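PDB 3A9L: poly-gamma-glutamate hydrolase from Bacillus phage phiNIT1, which hydrolyses the gamma-glutamyl linkages of bacterial poly-gamma-glutamate as a zinc peptidase. Local coordinates for residues A[72-75]-A[76-79]; A[119-122]-A[123-127]; A[168-171]-A[172-176]. All blocks are in the same frame, centred on the assembly; numbering follows the deposited sequence.

Contact 1 (A[72-75]-A[76-79]). With PO4 (phosphate ion), chain D.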
loop_
_atom_site.group_PDB
_atom_site.type_symbol
_atom_site.label_atom_id
_atom_site.label_comp_id
_atom_site.label_asym_id
_atom_site.label_seq_id
_atom_site.Cartn_x
_atom_site.Cartn_y
_atom_site.Cartn_z
ATOM N N SER A 72 -9.297 17.426 -11.971
ATOM C CA SER A 72 -10.691 17.858 -11.717
ATOM C C SER A 72 -11.683 16.788 -12.136
ATOM O O SER A 72 -11.389 15.958 -13.015
ATOM C CB SER A 72 -11.012 19.170 -12.465
ATOM O OG SER A 72 -11.068 18.975 -13.888
ATOM N N GLY A 73 -12.857 16.799 -11.509
ATOM C CA GLY A 73 -13.906 15.861 -11.880
ATOM C C GLY A 73 -13.680 14.433 -11.412
ATOM O O GLY A 73 -14.035 13.465 -12.106
ATOM N N ASN A 74 -13.102 14.308 -10.226
ATOM C CA ASN A 74 -12.919 13.013 -9.562
ATOM C C ASN A 74 -14.235 12.470 -9.024
ATOM O O ASN A 74 -14.300 11.329 -8.560
ATOM C CB ASN A 74 -11.885 13.113 -8.440
ATOM C CG ASN A 74 -10.455 13.185 -8.963
ATOM O OD1 ASN A 74 -9.833 12.169 -9.264
ATOM N ND2 ASN A 74 -9.925 14.403 -9.059
ATOM N N SER A 75 -15.306 13.276 -9.081
ATOM C CA SER A 75 -16.595 12.788 -8.600
ATOM C C SER A 75 -17.088 11.593 -9.394
ATOM O O SER A 75 -17.898 10.816 -8.898
ATOM C CB SER A 75 -17.663 13.881 -8.599
ATOM O OG SER A 75 -17.770 14.396 -9.894
ATOM N N ARG A 76 -16.616 11.459 -10.631
ATOM C CA ARG A 76 -16.964 10.305 -11.469
ATOM C C ARG A 76 -16.325 9.014 -10.953
ATOM O O ARG A 76 -16.727 7.915 -11.323
ATOM C CB ARG A 76 -16.621 10.553 -12.958
ATOM C CG ARG A 76 -15.197 10.383 -13.387
ATOM C CD ARG A 76 -15.112 10.357 -14.927
ATOM N NE ARG A 76 -13.775 9.987 -15.403
ATOM C CZ ARG A 76 -12.833 10.856 -15.793
ATOM N NH1 ARG A 76 -13.062 12.169 -15.777
ATOM N NH2 ARG A 76 -11.652 10.406 -16.222
ATOM N N LEU A 77 -15.322 9.172 -10.084
ATOM C CA LEU A 77 -14.643 8.030 -9.503
ATOM C C LEU A 77 -15.314 7.629 -8.174
ATOM O O LEU A 77 -14.846 6.715 -7.459
ATOM C CB LEU A 77 -13.169 8.367 -9.306
ATOM C CG LEU A 77 -12.415 8.852 -10.535
ATOM C CD1 LEU A 77 -11.097 9.454 -10.100
ATOM C CD2 LEU A 77 -12.200 7.711 -11.552
ATOM N N HIS A 78 -16.425 8.301 -7.863
ATOM C CA HIS A 78 -17.144 8.059 -6.619
ATOM C C HIS A 78 -18.056 6.861 -6.741
ATOM O O HIS A 78 -18.991 6.865 -7.549
ATOM C CB HIS A 78 -17.915 9.314 -6.169
ATOM C CG HIS A 78 -18.689 9.129 -4.899
ATOM N ND1 HIS A 78 -19.999 8.692 -4.883
ATOM C CD2 HIS A 78 -18.347 9.336 -3.606
ATOM C CE1 HIS A 78 -20.426 8.628 -3.637
ATOM N NE2 HIS A 78 -19.444 9.017 -2.841
ATOM N N VAL A 79 -17.768 5.835 -5.936
ATOM C CA VAL A 79 -18.670 4.723 -5.753
ATOM C C VAL A 79 -19.090 4.706 -4.282
ATOM O O VAL A 79 -18.288 4.473 -3.368
ATOM C CB VAL A 79 -18.071 3.387 -6.281
ATOM C CG1 VAL A 79 -18.920 2.201 -5.896
ATOM C CG2 VAL A 79 -17.963 3.438 -7.845
HETATM P P PO4 D . -20.766 8.138 0.382
HETATM O O1 PO4 D . -21.816 7.884 -0.679
HETATM O O2 PO4 D . -21.365 8.695 1.663
HETATM O O3 PO4 D . -20.171 6.786 0.675
HETATM O O4 PO4 D . -19.721 9.094 -0.123
HETATM O O HOH W 1 -19.663 9.160 -9.359
#
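Asn74 turns CG anti to its carbonyl carbon (chi1 -75°), and Leu77, one short turn further on, does the same (chi1 -55°); these torsions put each side chain beside its own backbone N, where the two meet at a slant. The amide oxygen OD1 of Asn74 comes to 3.1 Å from CD1 of Leu77, a tight approach, while the other end of that amide, ND2, is hydrogen-bonded to the carbonyl of Leu70. The backbone beneath them is a single 3-10 turn: Leu77 N donates to Asn74 O at 2.8 Å, and His78 N follows with a bond to Ser75 O at 3.1 Å. Gly73 leads in with positive phi (75°), a backbone shape to which glycine is well suited. Gly73 O lies 3.5 Å from CG of Arg76, whose extended chain carries NE out to a salt bridge with Glu17. His78 faces the other way and uses both ring nitrogens: ND1 bonds Asp5, and NE2 gives a nearly straight bond to O4 of a phosphate, 2.7 Å long, with the ion lying at the ring edge. Thr80 and Ser81 also hold this phosphate, which probably came from the crystallisation liquor. The ring touches the zinc ligands His40 and Glu45, so the 3-10 turn delivers a second-shell histidine to the rim of the zinc site.

Contact 2 (A[119-122]-A[123-127])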
loop_
_atom_site.group_PDB
_atom_site.type_symbol
_atom_site.label_atom_id
_atom_site.label_comp_id
_atom_site.label_asym_id
_atom_site.label_seq_id
_atom_site.Cartn_x
_atom_site.Cartn_y
_atom_site.Cartn_z
ATOM N N ASN A 119 -20.345 0.521 15.081
ATOM C CA ASN A 119 -19.548 0.524 16.313
ATOM C C ASN A 119 -19.894 1.721 17.216
ATOM O O ASN A 119 -19.248 2.746 17.148
ATOM C CB ASN A 119 -18.046 0.471 16.012
ATOM C CG ASN A 119 -17.212 0.232 17.266
ATOM O OD1 ASN A 119 -17.694 0.387 18.389
ATOM N ND2 ASN A 119 -15.957 -0.146 17.077
ATOM N N THR A 120 -20.915 1.560 18.060
ATOM C CA THR A 120 -21.555 2.685 18.753
ATOM C C THR A 120 -20.612 3.274 19.748
ATOM O O THR A 120 -20.543 4.505 19.874
ATOM C CB THR A 120 -22.800 2.271 19.571
ATOM O OG1 THR A 120 -23.597 1.355 18.821
ATOM C CG2 THR A 120 -23.636 3.503 19.914
ATOM N N GLU A 121 -19.910 2.382 20.450
ATOM C CA GLU A 121 -18.948 2.775 21.465
ATOM C C GLU A 121 -17.795 3.613 20.942
ATOM O O GLU A 121 -17.542 4.660 21.495
ATOM C CB GLU A 121 -18.407 1.580 22.213
ATOM C CG GLU A 121 -17.516 2.009 23.369
ATOM C CD GLU A 121 -16.751 0.860 23.966
ATOM O OE1 GLU A 121 -17.129 -0.315 23.709
ATOM O OE2 GLU A 121 -15.770 1.149 24.693
ATOM N N LEU A 122 -17.107 3.146 19.901
ATOM C CA LEU A 122 -16.102 3.931 19.198
ATOM C C LEU A 122 -16.690 5.149 18.478
ATOM O O LEU A 122 -16.069 6.214 18.486
ATOM C CB LEU A 122 -15.326 3.071 18.211
ATOM C CG LEU A 122 -14.047 3.684 17.589
ATOM C CD1 LEU A 122 -13.058 4.175 18.669
ATOM C CD2 LEU A 122 -13.420 2.658 16.665
ATOM N N ARG A 123 -17.856 4.991 17.835
ATOM C CA ARG A 123 -18.642 6.149 17.326
ATOM C C ARG A 123 -18.809 7.282 18.362
ATOM O O ARG A 123 -18.453 8.438 18.068
ATOM C CB ARG A 123 -20.022 5.721 16.776
ATOM C CG ARG A 123 -20.867 6.888 16.263
ATOM C CD ARG A 123 -22.352 6.570 16.281
ATOM N NE ARG A 123 -22.883 6.602 17.650
ATOM C CZ ARG A 123 -24.169 6.518 17.951
ATOM N NH1 ARG A 123 -25.041 6.364 16.980
ATOM N NH2 ARG A 123 -24.573 6.545 19.230
ATOM N N ASN A 124 -19.372 6.963 19.537
ATOM C CA ASN A 124 -19.551 7.940 20.615
ATOM C C ASN A 124 -18.222 8.564 21.085
ATOM O O ASN A 124 -18.139 9.767 21.361
ATOM C CB ASN A 124 -20.293 7.338 21.817
ATOM C CG ASN A 124 -21.738 6.918 21.492
ATOM O OD1 ASN A 124 -22.328 7.381 20.516
ATOM N ND2 ASN A 124 -22.305 6.049 22.319
ATOM N N LEU A 125 -17.196 7.730 21.185
ATOM C CA LEU A 125 -15.864 8.170 21.656
ATOM C C LEU A 125 -15.216 9.215 20.762
ATOM O O LEU A 125 -14.694 10.208 21.246
ATOM C CB LEU A 125 -14.970 6.954 21.899
ATOM C CG LEU A 125 -15.485 6.194 23.140
ATOM C CD1 LEU A 125 -14.903 4.778 23.287
ATOM C CD2 LEU A 125 -15.235 7.015 24.406
ATOM N N ILE A 126 -15.308 9.002 19.452
ATOM C CA ILE A 126 -14.754 9.922 18.447
ATOM C C ILE A 126 -15.495 11.264 18.477
ATOM O O ILE A 126 -14.921 12.326 18.261
ATOM C CB ILE A 126 -14.814 9.279 17.041
ATOM C CG1 ILE A 126 -13.835 8.124 16.996
ATOM C CG2 ILE A 126 -14.526 10.302 15.937
ATOM C CD1 ILE A 126 -13.892 7.220 15.745
ATOM N N VAL A 127 -16.781 11.177 18.768
ATOM C CA VAL A 127 -17.653 12.317 18.811
ATOM C C VAL A 127 -17.166 13.127 19.993
ATOM O O VAL A 127 -16.835 14.281 19.864
ATOM C CB VAL A 127 -19.115 11.797 18.933
ATOM C CG1 VAL A 127 -19.975 12.609 19.907
ATOM C CG2 VAL A 127 -19.740 11.671 17.521
#
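Asn119 O accepts from Arg123 N at 2.7 Å, the first of five i to i+4 bonds that carry the backbone through the opening turns of helix 120-132. This helix is the crossover of a beta-alpha-beta unit between strands 113-116 and 138-139. Asn119 is its N-cap: OD1 accepts from Leu122 N at 3.2 Å, the donor standing above the amide plane, a job for which a short side chain with a carbonyl oxygen is apt. On the inward flank Leu122 and Ile126 follow the i, i+4 spacing, CG of the first 4.0 Å from CD1 of the second, and both reach Val162 of the central sheet as well as helix 190-209. Glu121 and Leu125 run side by side, with the aliphatic CG of the glutamate against CD1 of the leucine; Glu121 touches Leu209 and Leu125 touches Glu205, both of helix 190-209. Arg123 bends at chi3 (74°), which folds the guanidinium back alongside Thr120, and the methyl CG2 of Thr120 sits over one face, near the rim, 3.3 Å from NH2 of Arg123. At the edge of that group, nearly in its plane, Asn124 OD1 accepts two bonds from Arg123, NE at 3.0 Å and NH2 at 2.7 Å, the latter meeting a lone pair.

Contact 3 (A[168-171]-A[172-176])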
loop_
_atom_site.group_PDB
_atom_site.type_symbol
_atom_site.label_atom_id
_atom_site.label_comp_id
_atom_site.label_asym_id
_atom_site.label_seq_id
_atom_site.Cartn_x
_atom_site.Cartn_y
_atom_site.Cartn_z
ATOM N N SER A 168 -17.184 19.997 3.745
ATOM C CA SER A 168 -16.190 20.602 2.883
ATOM C C SER A 168 -15.558 21.816 3.553
ATOM O O SER A 168 -14.368 22.075 3.344
ATOM C CB SER A 168 -16.779 20.977 1.512
ATOM O OG SER A 168 -17.942 21.778 1.642
ATOM N N ALA A 169 -16.348 22.550 4.340
ATOM C CA ALA A 169 -15.841 23.682 5.124
ATOM C C ALA A 169 -14.795 23.208 6.116
ATOM O O ALA A 169 -13.760 23.877 6.335
ATOM C CB ALA A 169 -16.952 24.351 5.863
ATOM N N GLN A 170 -15.061 22.056 6.732
ATOM C CA GLN A 170 -14.202 21.595 7.813
ATOM C C GLN A 170 -12.846 21.143 7.279
ATOM O O GLN A 170 -11.783 21.455 7.870
ATOM C CB GLN A 170 -14.865 20.477 8.628
ATOM C CG GLN A 170 -13.887 19.813 9.646
ATOM C CD GLN A 170 -13.409 20.751 10.739
ATOM O OE1 GLN A 170 -14.070 20.922 11.759
ATOM N NE2 GLN A 170 -12.242 21.340 10.550
ATOM N N ARG A 171 -12.903 20.371 6.194
ATOM C CA ARG A 171 -11.732 19.915 5.458
ATOM C C ARG A 171 -10.926 21.074 4.846
ATOM O O ARG A 171 -9.698 21.005 4.817
ATOM C CB ARG A 171 -12.137 18.901 4.393
ATOM C CG ARG A 171 -12.882 17.691 4.947
ATOM C CD ARG A 171 -13.318 16.711 3.848
ATOM N NE ARG A 171 -14.540 17.111 3.177
ATOM C CZ ARG A 171 -14.643 17.327 1.863
ATOM N NH1 ARG A 171 -13.595 17.156 1.036
ATOM N NH2 ARG A 171 -15.808 17.686 1.363
ATOM N N ARG A 172 -11.591 22.143 4.398
ATOM C CA ARG A 172 -10.867 23.337 3.988
ATOM C C ARG A 172 -10.116 23.961 5.167
ATOM O O ARG A 172 -9.029 24.481 4.967
ATOM C CB ARG A 172 -11.741 24.384 3.257
ATOM C CG ARG A 172 -11.849 24.171 1.753
ATOM C CD ARG A 172 -12.600 25.296 1.065
ATOM N NE ARG A 172 -13.673 24.852 0.166
ATOM C CZ ARG A 172 -13.545 24.465 -1.107
ATOM N NH1 ARG A 172 -12.359 24.403 -1.717
ATOM N NH2 ARG A 172 -14.629 24.116 -1.780
ATOM N N ALA A 173 -10.656 23.831 6.390
ATOM C CA ALA A 173 -10.015 24.390 7.573
ATOM C C ALA A 173 -8.843 23.536 8.103
ATOM O O ALA A 173 -8.067 24.014 8.910
ATOM C CB ALA A 173 -11.050 24.710 8.686
ATOM N N PHE A 174 -8.721 22.286 7.643
ATOM C CA PHE A 174 -7.471 21.493 7.833
ATOM C C PHE A 174 -6.216 22.137 7.173
ATOM O O PHE A 174 -5.085 21.802 7.546
ATOM C CB PHE A 174 -7.572 20.079 7.206
ATOM C CG PHE A 174 -8.578 19.124 7.855
ATOM C CD1 PHE A 174 -9.041 19.286 9.155
ATOM C CD2 PHE A 174 -9.035 18.019 7.123
ATOM C CE1 PHE A 174 -9.951 18.378 9.720
ATOM C CE2 PHE A 174 -9.955 17.103 7.683
ATOM C CZ PHE A 174 -10.418 17.283 8.975
ATOM N N PHE A 175 -6.394 22.994 6.168
ATOM C CA PHE A 175 -5.237 23.451 5.362
ATOM C C PHE A 175 -4.969 24.935 5.509
ATOM O O PHE A 175 -5.883 25.724 5.647
ATOM C CB PHE A 175 -5.379 23.086 3.865
ATOM C CG PHE A 175 -5.599 21.622 3.619
ATOM C CD1 PHE A 175 -4.564 20.709 3.777
ATOM C CD2 PHE A 175 -6.854 21.155 3.253
ATOM C CE1 PHE A 175 -4.774 19.340 3.569
ATOM C CE2 PHE A 175 -7.075 19.787 3.039
ATOM C CZ PHE A 175 -6.033 18.881 3.197
ATOM N N GLN A 176 -3.694 25.286 5.480
ATOM C CA GLN A 176 -3.209 26.655 5.564
ATOM C C GLN A 176 -3.837 27.549 4.515
ATOM O O GLN A 176 -3.816 27.196 3.324
ATOM C CB GLN A 176 -1.678 26.610 5.395
ATOM C CG GLN A 176 -0.984 25.985 6.589
ATOM C CD GLN A 176 -0.939 26.931 7.727
ATOM O OE1 GLN A 176 -0.684 28.120 7.526
ATOM N NE2 GLN A 176 -1.249 26.455 8.922
#
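Gln170 bends at chi2 (65°), carrying its amide forward along the helix, where NE2 lies 3.8 Å from CE1 of Phe174. The two side chains cross at roughly a right angle, yet the amide plane is tilted only 22° from the ring; NE2 is hydrogen-bonded to Glu191. Phe174 keeps CG anti to its carbonyl carbon (chi1 -67°), a setting that lays the ring back across the preceding turn. There CA of Arg171 makes a CH-pi contact over its face, 4.1 Å from the centroid, and Gln170 O sits above the rim of the ring. This is the short helix 168-173 directly following strand 162-167 of the central sheet: Arg172 N bonds Ser168 O at 3.0 Å, whereas the bonds from Phe174 N to Gln170 O and to Arg171 O are both weak. CG of Arg171 rests 4.0 Å from CE2 of Phe174, after which the chain turns at chi3; its guanidinium, with several N-H donors, suits a buried position because Val46 O and Ile166 O accept from it, close to the zinc ligand Glu45. Phe175 brings ring carbon CD2 to 3.2 Å from Arg171 O, with CB of Phe174 over the ring centre. Arg172 heads elsewhere, to a salt bridge with Asp108 and a cation-pi contact with Trp180.

From the N terminus the three contacts come in series; none encloses or crosses another, and each is local, its backbone bonds closing about one turn apiece. Contact 1 falls in the loop between strand 62-68 and helix 87-94. Contact 2 starts helix 120-132 and lies across the chain's centre from contact 1, with centres about 29 Å apart. Contact 3 begins where strand 162-167 ends, and that strand connects the surroundings of 119-127 with the helix at 168-173. Contacts 1 and 3, whose nearest atoms are about 10 Å apart, approach Glu45 of the zinc site from separate parts of the chain, whereas contact 2 is remote from it.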